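Local structure of VAL-1 (Chlorella virus, 3GNE) at residues Asn2-Leu7 with Phe238-Tyr243; Val43-Ser48 with Pro228-Ala233; Asp127-Pro132 with Ile202-Ser207; Gly150-Asp155 with Lys195-Lys200. The protein cleaves alginate by beta-elimination, as an alginate lyase of polysaccharide lyase family 14 encoded by a Chlorella virus. All coordinates share one frame; numbering follows the deposited sequence.

In the fold
The chain opens with Asn2-Leu7, which pairs with the last strand, 231-241; contact 1 thus closes a loop of some 230 residues and brings the two termini together. Within it, contact 2 joins the end of strand 37-44 to the start of that same last strand, the centres of contacts 1 and 2 lying about 29 Å apart. Further in, contact 3 links Asp127-Pro132 to Ile202-Ser207, and contact 4, the innermost, links Gly150-Asp155 to Lys195-Lys200. No loops cross. Contacts 1 and 2 build one antiparallel sheet, whereas contacts 3 and 4, which touch each other, join that sheet and its following loop to the facing one.

Contact 1: Asn2-Leu7 with Phe238-Tyr243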
loop_
_atom_site.group_PDB
_atom_site.type_symbol
_atom_site.label_atom_id
_atom_site.label_comp_id
_atom_site.label_asym_id
_atom_site.label_seq_id
_atom_site.Cartn_x
_atom_site.Cartn_y
_atom_site.Cartn_z
ATOM N N ASN A 2 -11.960 14.073 8.360
ATOM C CA ASN A 2 -12.015 12.665 7.930
ATOM C C ASN A 2 -10.869 11.794 8.440
ATOM O O ASN A 2 -10.847 10.609 8.157
ATOM C CB ASN A 2 -12.039 12.568 6.403
ATOM C CG ASN A 2 -13.471 12.617 5.897
ATOM O OD1 ASN A 2 -14.400 12.627 6.712
ATOM N ND2 ASN A 2 -13.736 12.645 4.590
ATOM N N VAL A 3 -9.955 12.386 9.203
ATOM C CA VAL A 3 -8.884 11.599 9.806
ATOM C C VAL A 3 -9.355 10.981 11.115
ATOM O O VAL A 3 -9.729 11.686 12.010
ATOM C CB VAL A 3 -7.650 12.480 10.067
ATOM C CG1 VAL A 3 -6.522 11.697 10.761
ATOM C CG2 VAL A 3 -7.184 13.071 8.750
ATOM N N ILE A 4 -9.267 9.666 11.169
ATOM C CA ILE A 4 -9.603 8.927 12.374
ATOM C C ILE A 4 -8.432 8.959 13.335
ATOM O O ILE A 4 -8.613 9.256 14.525
ATOM C CB ILE A 4 -10.084 7.512 12.021
ATOM C CG1 ILE A 4 -11.298 7.556 11.092
ATOM C CG2 ILE A 4 -10.373 6.691 13.282
ATOM C CD1 ILE A 4 -11.520 6.230 10.363
ATOM N N SER A 5 -7.235 8.666 12.856
ATOM C CA SER A 5 -6.091 8.733 13.739
ATOM C C SER A 5 -4.828 8.835 12.876
ATOM O O SER A 5 -4.853 8.523 11.669
ATOM C CB SER A 5 -5.928 7.509 14.633
ATOM O OG SER A 5 -5.789 6.325 13.845
ATOM N N THR A 6 -3.766 9.271 13.521
ATOM C CA THR A 6 -2.472 9.471 12.863
ATOM C C THR A 6 -1.436 8.651 13.633
ATOM O O THR A 6 -1.375 8.765 14.865
ATOM C CB THR A 6 -2.105 10.958 12.925
ATOM O OG1 THR A 6 -3.100 11.714 12.230
ATOM C CG2 THR A 6 -0.721 11.184 12.272
ATOM N N LEU A 7 -0.647 7.868 12.920
ATOM C CA LEU A 7 0.372 7.085 13.594
ATOM C C LEU A 7 1.413 7.986 14.207
ATOM O O LEU A 7 1.963 8.875 13.537
ATOM C CB LEU A 7 0.986 6.179 12.560
ATOM C CG LEU A 7 2.161 5.322 13.042
ATOM C CD1 LEU A 7 1.791 4.407 14.234
ATOM C CD2 LEU A 7 2.674 4.502 11.856
ATOM N N PHE A 238 1.463 9.134 8.496
ATOM C CA PHE A 238 0.605 7.983 8.209
ATOM C C PHE A 238 -0.732 8.177 8.913
ATOM O O PHE A 238 -0.776 8.379 10.130
ATOM C CB PHE A 238 1.261 6.698 8.758
ATOM C CG PHE A 238 2.477 6.276 7.956
ATOM C CD1 PHE A 238 2.326 5.377 6.905
ATOM C CD2 PHE A 238 3.750 6.740 8.241
ATOM C CE1 PHE A 238 3.486 4.946 6.198
ATOM C CE2 PHE A 238 4.878 6.348 7.561
ATOM C CZ PHE A 238 4.728 5.446 6.514
ATOM N N GLN A 239 -1.836 8.156 8.167
ATOM C CA GLN A 239 -3.161 8.402 8.672
ATOM C C GLN A 239 -4.115 7.292 8.253
ATOM O O GLN A 239 -3.998 6.716 7.187
ATOM C CB GLN A 239 -3.711 9.746 8.113
ATOM C CG GLN A 239 -2.867 10.923 8.578
ATOM C CD GLN A 239 -3.336 12.226 7.984
ATOM O OE1 GLN A 239 -3.630 12.215 6.782
ATOM N NE2 GLN A 239 -3.409 13.316 8.727
ATOM N N MET A 240 -5.068 7.081 9.173
ATOM C CA MET A 240 -6.206 6.222 8.876
ATOM C C MET A 240 -7.407 7.153 8.704
ATOM O O MET A 240 -7.650 7.961 9.629
ATOM C CB MET A 240 -6.462 5.183 9.963
ATOM C CG MET A 240 -7.531 4.188 9.531
ATOM S SD MET A 240 -7.858 2.863 10.706
ATOM C CE MET A 240 -8.492 3.807 12.165
ATOM N N LYS A 241 -8.118 7.069 7.600
ATOM C CA LYS A 241 -9.149 8.058 7.273
ATOM C C LYS A 241 -10.454 7.368 6.909
ATOM O O LYS A 241 -10.415 6.218 6.472
ATOM C CB LYS A 241 -8.692 8.935 6.091
ATOM C CG LYS A 241 -7.384 9.697 6.403
ATOM C CD LYS A 241 -6.914 10.551 5.211
ATOM C CE LYS A 241 -7.929 11.639 4.910
ATOM N NZ LYS A 241 -7.424 12.554 3.831
ATOM N N LYS A 242 -11.531 8.120 7.057
ATOM C CA LYS A 242 -12.810 7.584 6.551
ATOM C C LYS A 242 -12.715 7.362 5.054
ATOM O O LYS A 242 -12.097 8.152 4.296
ATOM C CB LYS A 242 -13.858 8.615 6.970
ATOM C CG LYS A 242 -14.100 8.490 8.504
ATOM C CD LYS A 242 -14.790 9.690 9.098
ATOM C CE LYS A 242 -14.666 9.884 10.603
ATOM N NZ LYS A 242 -13.254 10.104 11.042
ATOM N N TYR A 243 -13.365 6.311 4.560
ATOM C CA TYR A 243 -13.525 6.148 3.097
ATOM C C TYR A 243 -14.472 7.254 2.589
ATOM O O TYR A 243 -15.602 7.332 3.044
ATOM C CB TYR A 243 -14.079 4.762 2.783
ATOM C CG TYR A 243 -14.084 4.477 1.312
ATOM C CD1 TYR A 243 -13.021 3.851 0.704
ATOM C CD2 TYR A 243 -15.190 4.780 0.540
ATOM C CE1 TYR A 243 -13.015 3.562 -0.642
ATOM C CE2 TYR A 243 -15.212 4.519 -0.834
ATOM C CZ TYR A 243 -14.124 3.905 -1.400
ATOM O OH TYR A 243 -14.133 3.651 -2.746
HETATM O O HOH W 1 -2.047 14.088 10.673
HETATM O O HOH W 2 3.027 9.202 10.946
#
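Ile4 and Met240 meet at a slant, the CG2 branch of Ile4 resting 3.6 Å from the CE methyl of Met240 in one of its two conformers, where a bend at the last torsion (chi3 63°) turns CE toward Ile4; a flexible, unbranched residue suits this buried place, where Trp19 and Ile73 also pack. Lys242 likewise slants across Ile4, its NZ near Ile4 CG1, while Lys242 N donates to Asn2 O (2.8 Å). Both Ile4 N and Ser5 N face Met240 O, at 2.8 Å and, more weakly, 3.3 Å, which makes a classic beta bulge. Met240 N in turn donates to Ser5 O (2.9 Å, 174° at the hydrogen), completing the bulge; regular pairing runs on through Thr6 with Gln239 and the bond from Leu7 N to Phe238 O. On the other face Thr6 and Gln239 lie alongside each other, pointing the same way. Val3 crosses Gln239 at about a right angle, its CG2 3.8 Å from NE2. Lys241 shares this face and forms a salt bridge to Glu169. Backbone bonds therefore hold the two strands together; the face bearing Met240 is mainly apolar, with Ser5 OG bonded to Trp19 NE1, and the face bearing Gln239 is more polar, though Val3 packs there too.

Contact 2: Val43-Ser48 with Pro228-Ala233; sequences VYDKNS and PKNQVA
Tyr44 lays the edge of its ring along the opposite strand, with CE2 4.2 Å from Ala233 CB and the backbone O of Gln231 near the ring plane. Tyrosine fits this buried spot because its ring packs, meeting Phe221 edge-to-face, while its hydroxyl bonds to Thr219 OG1. The backbone of Tyr44 forms a hydrogen-bonded antiparallel pair with Gln231: Tyr44 N to Gln231 O and Gln231 N to Tyr44 O are both 2.9 Å. Here strand 37-44 leaves a sheet consistent with the concanavalin-like fold expected of the family and passes into a type II turn from Asp45 to Ser48. Lys46, in that turn, stretches its aliphatic chain past Pro228, its CE 3.6 Å from Pro228 O, and a long flexible chain allows the exposed amine to lead away. Asn230 replaces the next strand bond with its side chain: OD1 accepts from Lys46 N at 2.8 Å, nearly straight (171° at the hydrogen), the donor tilted 18° from the carbonyl plane. Asp45 turns its carboxylate to Lys28.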
loop_
_atom_site.group_PDB
_atom_site.type_symbol
_atom_site.label_atom_id
_atom_site.label_comp_id
_atom_site.label_asym_id
_atom_site.label_seq_id
_atom_site.Cartn_x
_atom_site.Cartn_y
_atom_site.Cartn_z
ATOM N N VAL A 43 15.728 3.492 3.792
ATOM C CA VAL A 43 17.043 3.302 3.152
ATOM C C VAL A 43 16.968 2.133 2.216
ATOM O O VAL A 43 16.652 1.014 2.615
ATOM C CB VAL A 43 18.088 3.063 4.246
ATOM C CG1 VAL A 43 19.422 2.632 3.643
ATOM C CG2 VAL A 43 18.253 4.317 5.098
ATOM N N TYR A 44 17.215 2.387 0.945
ATOM C CA TYR A 44 17.182 1.346 -0.078
ATOM C C TYR A 44 18.607 1.162 -0.571
ATOM O O TYR A 44 19.115 2.015 -1.338
ATOM C CB TYR A 44 16.267 1.736 -1.222
ATOM C CG TYR A 44 14.825 2.106 -0.894
ATOM C CD1 TYR A 44 13.799 1.164 -0.780
ATOM C CD2 TYR A 44 14.523 3.458 -0.706
ATOM C CE1 TYR A 44 12.491 1.506 -0.475
ATOM C CE2 TYR A 44 13.234 3.788 -0.438
ATOM C CZ TYR A 44 12.217 2.859 -0.323
ATOM O OH TYR A 44 10.942 3.291 -0.044
ATOM N N ASP A 45 19.268 0.073 -0.150
ATOM C CA ASP A 45 20.605 -0.122 -0.729
ATOM C C ASP A 45 20.546 -0.567 -2.183
ATOM O O ASP A 45 19.539 -1.121 -2.659
ATOM C CB ASP A 45 21.334 -1.201 0.071
ATOM C CG ASP A 45 21.858 -0.729 1.428
ATOM O OD1 ASP A 45 21.758 0.496 1.746
ATOM O OD2 ASP A 45 22.380 -1.634 2.121
ATOM N N LYS A 46 21.643 -0.343 -2.905
ATOM C CA LYS A 46 21.787 -0.897 -4.227
ATOM C C LYS A 46 21.459 -2.391 -4.232
ATOM O O LYS A 46 21.895 -3.146 -3.343
ATOM C CB LYS A 46 23.260 -0.722 -4.650
ATOM C CG LYS A 46 23.431 -1.174 -6.120
ATOM C CD LYS A 46 24.792 -0.729 -6.671
ATOM C CE LYS A 46 24.984 -1.058 -8.135
ATOM N NZ LYS A 46 26.372 -0.693 -8.599
ATOM N N ASN A 47 20.714 -2.838 -5.223
ATOM C CA ASN A 47 20.394 -4.247 -5.401
ATOM C C ASN A 47 19.403 -4.751 -4.358
ATOM O O ASN A 47 19.210 -5.982 -4.275
ATOM C CB ASN A 47 21.653 -5.109 -5.412
ATOM C CG ASN A 47 21.534 -6.236 -6.421
ATOM O OD1 ASN A 47 20.553 -6.318 -7.175
ATOM N ND2 ASN A 47 22.522 -7.123 -6.464
ATOM N N SER A 48 18.729 -3.844 -3.636
ATOM C CA SER A 48 17.655 -4.267 -2.732
ATOM C C SER A 48 16.312 -4.248 -3.468
ATOM O O SER A 48 16.029 -3.420 -4.332
ATOM C CB SER A 48 17.567 -3.385 -1.477
ATOM O OG SER A 48 17.170 -2.055 -1.815
ATOM N N PRO A 228 18.665 0.663 -8.104
ATOM C CA PRO A 228 19.925 0.683 -8.886
ATOM C C PRO A 228 21.090 1.328 -8.148
ATOM O O PRO A 228 22.228 1.242 -8.652
ATOM C CB PRO A 228 19.559 1.536 -10.113
ATOM C CG PRO A 228 18.281 2.196 -9.815
ATOM C CD PRO A 228 17.650 1.561 -8.636
ATOM N N LYS A 229 20.837 1.971 -7.015
ATOM C CA LYS A 229 21.906 2.632 -6.257
ATOM C C LYS A 229 21.465 2.701 -4.807
ATOM O O LYS A 229 20.278 2.559 -4.445
ATOM C CB LYS A 229 22.212 4.025 -6.837
ATOM C CG LYS A 229 21.033 5.000 -6.706
ATOM C CD LYS A 229 21.527 6.404 -7.144
ATOM C CE LYS A 229 20.315 7.341 -7.234
ATOM N NZ LYS A 229 20.695 8.721 -7.737
ATOM N N ASN A 230 22.389 3.023 -3.908
ATOM C CA ASN A 230 22.021 3.345 -2.537
ATOM C C ASN A 230 21.283 4.672 -2.534
ATOM O O ASN A 230 21.811 5.647 -3.074
ATOM C CB ASN A 230 23.263 3.514 -1.658
ATOM C CG ASN A 230 24.088 2.277 -1.452
ATOM O OD1 ASN A 230 23.617 1.149 -1.560
ATOM N ND2 ASN A 230 25.377 2.538 -1.180
ATOM N N GLN A 231 20.103 4.698 -1.982
ATOM C CA GLN A 231 19.294 5.972 -1.985
ATOM C C GLN A 231 18.281 5.907 -0.870
ATOM O O GLN A 231 18.054 4.837 -0.293
ATOM C CB GLN A 231 18.666 6.252 -3.338
ATOM C CG GLN A 231 17.901 5.036 -3.890
ATOM C CD GLN A 231 17.430 5.287 -5.302
ATOM O OE1 GLN A 231 17.445 6.441 -5.773
ATOM N NE2 GLN A 231 16.984 4.212 -5.979
ATOM N N VAL A 232 17.715 7.051 -0.521
ATOM C CA VAL A 232 16.726 7.151 0.539
ATOM C C VAL A 232 15.515 7.943 0.115
ATOM O O VAL A 232 15.577 8.793 -0.777
ATOM C CB VAL A 232 17.296 7.795 1.816
ATOM C CG1 VAL A 232 18.617 7.132 2.228
ATOM C CG2 VAL A 232 17.518 9.275 1.634
ATOM N N ALA A 233 14.401 7.672 0.766
ATOM C CA ALA A 233 13.190 8.460 0.674
ATOM C C ALA A 233 12.675 8.645 2.092
ATOM O O ALA A 233 13.027 7.869 2.989
ATOM C CB ALA A 233 12.152 7.797 -0.216
#

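Contact 3: Asp127-Pro132 with Ile202-Ser207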
loop_
_atom_site.group_PDB
_atom_site.type_symbol
_atom_site.label_atom_id
_atom_site.label_comp_id
_atom_site.label_asym_id
_atom_site.label_seq_id
_atom_site.Cartn_x
_atom_site.Cartn_y
_atom_site.Cartn_z
ATOM N N ASP A 127 -2.604 1.801 -8.533
ATOM C CA ASP A 127 -3.247 0.881 -7.632
ATOM C C ASP A 127 -2.797 -0.533 -8.001
ATOM O O ASP A 127 -2.689 -0.820 -9.183
ATOM C CB ASP A 127 -4.764 1.021 -7.808
ATOM C CG ASP A 127 -5.570 0.385 -6.721
ATOM O OD1 ASP A 127 -4.972 -0.050 -5.687
ATOM O OD2 ASP A 127 -6.778 0.238 -6.897
ATOM N N TYR A 128 -2.525 -1.383 -7.034
ATOM C CA TYR A 128 -1.965 -2.705 -7.319
ATOM C C TYR A 128 -2.704 -3.752 -6.469
ATOM O O TYR A 128 -2.583 -3.752 -5.240
ATOM C CB TYR A 128 -0.483 -2.662 -7.002
ATOM C CG TYR A 128 0.275 -3.903 -7.413
ATOM C CD1 TYR A 128 0.350 -4.266 -8.777
ATOM C CD2 TYR A 128 0.913 -4.686 -6.444
ATOM C CE1 TYR A 128 1.039 -5.408 -9.183
ATOM C CE2 TYR A 128 1.635 -5.810 -6.857
ATOM C CZ TYR A 128 1.698 -6.179 -8.204
ATOM O OH TYR A 128 2.394 -7.272 -8.642
ATOM N N ILE A 129 -3.472 -4.576 -7.123
ATOM C CA ILE A 129 -4.438 -5.448 -6.451
ATOM C C ILE A 129 -4.089 -6.908 -6.638
ATOM O O ILE A 129 -3.890 -7.357 -7.773
ATOM C CB ILE A 129 -5.861 -5.173 -7.008
ATOM C CG1 ILE A 129 -6.234 -3.715 -6.741
ATOM C CG2 ILE A 129 -6.876 -6.163 -6.389
ATOM C CD1 ILE A 129 -7.632 -3.325 -7.244
ATOM N N TYR A 130 -4.113 -7.688 -5.566
ATOM C CA TYR A 130 -4.135 -9.147 -5.636
ATOM C C TYR A 130 -5.560 -9.554 -5.247
ATOM O O TYR A 130 -5.913 -9.388 -4.051
ATOM C CB TYR A 130 -3.167 -9.791 -4.655
ATOM C CG TYR A 130 -1.764 -10.079 -5.169
ATOM C CD1 TYR A 130 -0.875 -9.049 -5.514
ATOM C CD2 TYR A 130 -1.300 -11.386 -5.231
ATOM C CE1 TYR A 130 0.421 -9.350 -5.962
ATOM C CE2 TYR A 130 -0.023 -11.666 -5.688
ATOM C CZ TYR A 130 0.831 -10.653 -6.043
ATOM O OH TYR A 130 2.102 -11.005 -6.472
ATOM N N PRO A 131 -6.358 -10.020 -6.187
ATOM C CA PRO A 131 -7.721 -10.465 -5.832
ATOM C C PRO A 131 -7.737 -11.912 -5.365
ATOM O O PRO A 131 -6.744 -12.622 -5.545
ATOM C CB PRO A 131 -8.453 -10.315 -7.193
ATOM C CG PRO A 131 -7.365 -10.710 -8.191
ATOM C CD PRO A 131 -6.069 -10.167 -7.627
ATOM N N PRO A 132 -8.845 -12.350 -4.749
ATOM C CA PRO A 132 -8.891 -13.724 -4.256
ATOM C C PRO A 132 -8.962 -14.776 -5.347
ATOM O O PRO A 132 -9.576 -14.560 -6.396
ATOM C CB PRO A 132 -10.227 -13.721 -3.443
ATOM C CG PRO A 132 -10.473 -12.290 -3.079
ATOM C CD PRO A 132 -10.045 -11.561 -4.364
ATOM N N ILE A 202 -15.639 -4.234 -7.860
ATOM C CA ILE A 202 -14.677 -5.241 -7.403
ATOM C C ILE A 202 -15.307 -6.214 -6.437
ATOM O O ILE A 202 -16.089 -5.805 -5.570
ATOM C CB ILE A 202 -13.552 -4.533 -6.609
ATOM C CG1 ILE A 202 -12.848 -3.464 -7.464
ATOM C CG2 ILE A 202 -12.581 -5.561 -6.087
ATOM C CD1 ILE A 202 -11.924 -2.583 -6.671
ATOM N N ASN A 203 -15.014 -7.492 -6.565
ATOM C CA ASN A 203 -15.279 -8.445 -5.468
ATOM C C ASN A 203 -14.021 -8.538 -4.592
ATOM O O ASN A 203 -13.006 -9.079 -5.029
ATOM C CB ASN A 203 -15.699 -9.809 -5.971
ATOM C CG ASN A 203 -17.191 -10.036 -6.128
ATOM O OD1 ASN A 203 -17.551 -11.031 -6.773
ATOM N ND2 ASN A 203 -18.035 -9.198 -5.585
ATOM N N TRP A 204 -14.104 -8.029 -3.369
ATOM C CA TRP A 204 -12.947 -8.108 -2.468
ATOM C C TRP A 204 -12.911 -9.377 -1.665
ATOM O O TRP A 204 -11.813 -9.788 -1.233
ATOM C CB TRP A 204 -12.965 -6.903 -1.539
ATOM C CG TRP A 204 -12.454 -5.634 -2.133
ATOM C CD1 TRP A 204 -13.113 -4.467 -2.339
ATOM C CD2 TRP A 204 -11.082 -5.420 -2.619
ATOM N NE1 TRP A 204 -12.274 -3.545 -2.903
ATOM C CE2 TRP A 204 -11.031 -4.099 -3.088
ATOM C CE3 TRP A 204 -9.957 -6.231 -2.677
ATOM C CZ2 TRP A 204 -9.883 -3.526 -3.629
ATOM C CZ3 TRP A 204 -8.788 -5.704 -3.209
ATOM C CH2 TRP A 204 -8.780 -4.375 -3.668
ATOM N N SER A 205 -14.054 -10.050 -1.412
ATOM C CA SER A 205 -13.972 -11.307 -0.680
ATOM C C SER A 205 -15.224 -12.110 -1.024
ATOM O O SER A 205 -16.202 -11.620 -1.514
ATOM C CB SER A 205 -13.851 -11.150 0.854
ATOM O OG SER A 205 -15.146 -10.879 1.419
ATOM N N ARG A 206 -15.081 -13.403 -0.645
ATOM C CA ARG A 206 -16.163 -14.338 -0.973
ATOM C C ARG A 206 -17.235 -14.484 0.093
ATOM O O ARG A 206 -18.242 -15.158 -0.173
ATOM C CB ARG A 206 -15.499 -15.701 -1.246
ATOM C CG ARG A 206 -15.049 -16.346 0.069
ATOM C CD ARG A 206 -15.042 -17.848 -0.095
ATOM N NE ARG A 206 -14.421 -18.318 -1.308
ATOM C CZ ARG A 206 -14.863 -19.131 -2.252
ATOM N NH1 ARG A 206 -16.072 -19.698 -2.243
ATOM N NH2 ARG A 206 -14.052 -19.394 -3.269
ATOM N N SER A 207 -17.057 -13.895 1.276
ATOM C CA SER A 207 -18.071 -14.103 2.299
ATOM C C SER A 207 -17.957 -12.988 3.334
ATOM O O SER A 207 -16.938 -12.323 3.473
ATOM C CB SER A 207 -17.904 -15.526 2.843
ATOM O OG SER A 207 -16.625 -15.711 3.371
#
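With its CG1 anti to the carbonyl carbon (chi1 -61°) and CD1 extended beyond it, Ile129 presents both branches to the six-membered end of the Trp204 indole. That ring is brought back across the contact by its own torsions (chi1 -79°, chi2 118°), although its CB starts out away from Ile129. The two side chains cross at about a right angle: Ile129 CG2 is 3.7 Å from Trp204 CZ3, and Ile129 CD1 is 3.9 Å from Trp204 CH2. A branched aliphatic suits the site because its two branches give separate carbons to touch the six-membered ring. Ile202 helps to place the ring from within its own segment, its CG2 centred 3.6 Å above one face, while Ile202 CD1 reaches Ile129 CD1 only at 4.4 Å. Further along, Pro132 CG sits 3.4 Å from Trp204 O, the compact ring packing against a backbone carbonyl. No hydrogen bond joins the segments, so apolar packing carries this buried contact. Polar needs are met nearby: Trp204 NE1 donates to Glu187 O. The indole touches Ile129 of strand 125-130, Ser188 of strand 186-192 and Ile98 of strand 91-99.

Contact 4: Gly150-Asp155 with Lys195-Lys200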
loop_
_atom_site.group_PDB
_atom_site.type_symbol
_atom_site.label_atom_id
_atom_site.label_comp_id
_atom_site.label_asym_id
_atom_site.label_seq_id
_atom_site.Cartn_x
_atom_site.Cartn_y
_atom_site.Cartn_z
ATOM N N GLY A 150 -2.466 -3.990 -11.972
ATOM C CA GLY A 150 -2.298 -2.525 -11.821
ATOM C C GLY A 150 -3.447 -1.790 -12.480
ATOM O O GLY A 150 -3.954 -2.229 -13.509
ATOM N N PHE A 151 -3.803 -0.672 -11.831
ATOM C CA PHE A 151 -4.792 0.261 -12.393
ATOM C C PHE A 151 -4.271 1.681 -12.234
ATOM O O PHE A 151 -3.493 1.962 -11.307
ATOM C CB PHE A 151 -6.139 0.174 -11.648
ATOM C CG PHE A 151 -6.769 -1.221 -11.829
ATOM C CD1 PHE A 151 -7.666 -1.415 -12.869
ATOM C CD2 PHE A 151 -6.447 -2.247 -10.972
ATOM C CE1 PHE A 151 -8.242 -2.645 -13.067
ATOM C CE2 PHE A 151 -7.019 -3.481 -11.161
ATOM C CZ PHE A 151 -7.909 -3.718 -12.222
ATOM N N PHE A 152 -4.735 2.551 -13.151
ATOM C CA PHE A 152 -4.509 3.998 -13.076
ATOM C C PHE A 152 -3.162 4.404 -13.639
ATOM O O PHE A 152 -2.778 5.573 -13.465
ATOM C CB PHE A 152 -4.719 4.609 -11.690
ATOM C CG PHE A 152 -5.981 4.207 -10.972
ATOM C CD1 PHE A 152 -7.173 4.033 -11.657
ATOM C CD2 PHE A 152 -5.946 4.021 -9.575
ATOM C CE1 PHE A 152 -8.317 3.672 -10.975
ATOM C CE2 PHE A 152 -7.106 3.675 -8.893
ATOM C CZ PHE A 152 -8.285 3.511 -9.590
ATOM N N GLN A 153 -2.468 3.520 -14.359
ATOM C CA GLN A 153 -1.163 3.952 -14.851
ATOM C C GLN A 153 -1.199 5.209 -15.724
ATOM O O GLN A 153 -0.298 6.034 -15.668
ATOM C CB GLN A 153 -0.529 2.814 -15.640
ATOM C CG GLN A 153 0.973 3.101 -15.786
ATOM C CD GLN A 153 1.581 1.980 -16.619
ATOM O OE1 GLN A 153 1.227 1.822 -17.807
ATOM N NE2 GLN A 153 2.478 1.273 -15.975
ATOM N N ASP A 154 -2.272 5.413 -16.498
ATOM C CA ASP A 154 -2.318 6.607 -17.334
ATOM C C ASP A 154 -2.761 7.852 -16.597
ATOM O O ASP A 154 -2.760 8.937 -17.181
ATOM C CB ASP A 154 -3.247 6.342 -18.538
ATOM C CG ASP A 154 -2.612 5.486 -19.633
ATOM O OD1 ASP A 154 -1.372 5.330 -19.582
ATOM O OD2 ASP A 154 -3.378 4.993 -20.508
ATOM N N ASP A 155 -3.161 7.734 -15.340
ATOM C CA ASP A 155 -3.701 8.863 -14.611
ATOM C C ASP A 155 -2.657 9.476 -13.702
ATOM O O ASP A 155 -2.878 10.623 -13.282
ATOM C CB ASP A 155 -4.915 8.404 -13.781
ATOM C CG ASP A 155 -5.999 7.722 -14.596
ATOM O OD1 ASP A 155 -6.413 8.361 -15.582
ATOM O OD2 ASP A 155 -6.391 6.603 -14.217
ATOM N N LYS A 195 -5.237 14.481 -6.738
ATOM C CA LYS A 195 -5.936 13.891 -7.880
ATOM C C LYS A 195 -6.413 12.481 -7.490
ATOM O O LYS A 195 -5.598 11.662 -7.078
ATOM C CB LYS A 195 -5.053 13.766 -9.105
ATOM C CG LYS A 195 -5.709 13.081 -10.294
ATOM C CD LYS A 195 -4.760 13.142 -11.507
ATOM C CE LYS A 195 -5.537 12.580 -12.705
ATOM N NZ LYS A 195 -4.782 12.562 -13.982
ATOM N N LYS A 196 -7.711 12.231 -7.607
ATOM C CA LYS A 196 -8.321 10.986 -7.179
ATOM C C LYS A 196 -8.816 10.199 -8.375
ATOM O O LYS A 196 -9.484 10.798 -9.272
ATOM C CB LYS A 196 -9.527 11.303 -6.272
ATOM C CG LYS A 196 -10.262 10.078 -5.730
ATOM C CD LYS A 196 -11.308 10.501 -4.716
ATOM C CE LYS A 196 -12.066 9.447 -3.956
ATOM N NZ LYS A 196 -12.958 10.143 -2.960
ATOM N N GLU A 197 -8.544 8.902 -8.372
ATOM C CA GLU A 197 -9.140 7.974 -9.328
ATOM C C GLU A 197 -9.815 6.824 -8.579
ATOM O O GLU A 197 -9.293 6.355 -7.551
ATOM C CB GLU A 197 -8.118 7.391 -10.317
ATOM C CG GLU A 197 -7.458 8.455 -11.228
ATOM C CD GLU A 197 -8.371 9.117 -12.223
ATOM O OE1 GLU A 197 -9.462 8.619 -12.511
ATOM O OE2 GLU A 197 -7.988 10.185 -12.747
ATOM N N VAL A 198 -10.957 6.370 -9.062
ATOM C CA VAL A 198 -11.751 5.343 -8.443
ATOM C C VAL A 198 -11.925 4.162 -9.386
ATOM O O VAL A 198 -12.102 4.346 -10.615
ATOM C CB VAL A 198 -13.126 5.905 -8.060
ATOM C CG1 VAL A 198 -13.965 4.875 -7.317
ATOM C CG2 VAL A 198 -12.923 7.170 -7.225
ATOM N N LEU A 199 -11.882 2.966 -8.802
ATOM C CA LEU A 199 -12.171 1.735 -9.528
ATOM C C LEU A 199 -13.408 1.117 -8.869
ATOM O O LEU A 199 -13.350 0.851 -7.626
ATOM C CB LEU A 199 -11.002 0.744 -9.487
ATOM C CG LEU A 199 -11.239 -0.638 -10.109
ATOM C CD1 LEU A 199 -11.445 -0.565 -11.620
ATOM C CD2 LEU A 199 -10.097 -1.589 -9.759
ATOM N N LYS A 200 -14.499 0.894 -9.582
ATOM C CA LYS A 200 -15.689 0.292 -8.991
ATOM C C LYS A 200 -15.878 -1.109 -9.540
ATOM O O LYS A 200 -15.223 -1.530 -10.508
ATOM C CB LYS A 200 -16.910 1.180 -9.322
ATOM C CG LYS A 200 -16.829 2.578 -8.720
ATOM C CD LYS A 200 -18.207 3.247 -8.762
ATOM C CE LYS A 200 -18.191 4.598 -8.074
ATOM N NZ LYS A 200 -19.486 5.324 -8.178
HETATM O O HOH W 3 -6.446 10.984 -15.851
#
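Leu199 sets its CD2 methyl squarely over the Phe151 ring, a CH-pi contact 3.7 Å from the centroid and 2° off the normal. Next to it, Glu197 lays its CB over one face of Phe152, again 3.7 Å from the centroid, while Phe151 CB covers the opposite face and Leu199 N lies at the edge. Flat aromatic rings suit this half because each offers a broad surface to slender aliphatic groups. Beyond Phe152 the contact becomes polar and more watery. Lys195, fully extended, brings NZ to Asp155 O at 2.8 Å, in the carbonyl plane and on a lone pair; one water also bridges NZ and Asp155 OD1. The carboxylates of Asp155 and Glu197 stack with planes 19° apart, OD1 to OE2 3.7 Å, a like-charged approach that the Lys195 amine, 4.8 Å from Asp155 OD1, may ease. Ile129 and Ile139 extend the apolar side. Such packing of the end of edge strand 149-151 and the turn after it against strand 195-202 of another sheet fits the beta-sandwich of the concanavalin-like clan.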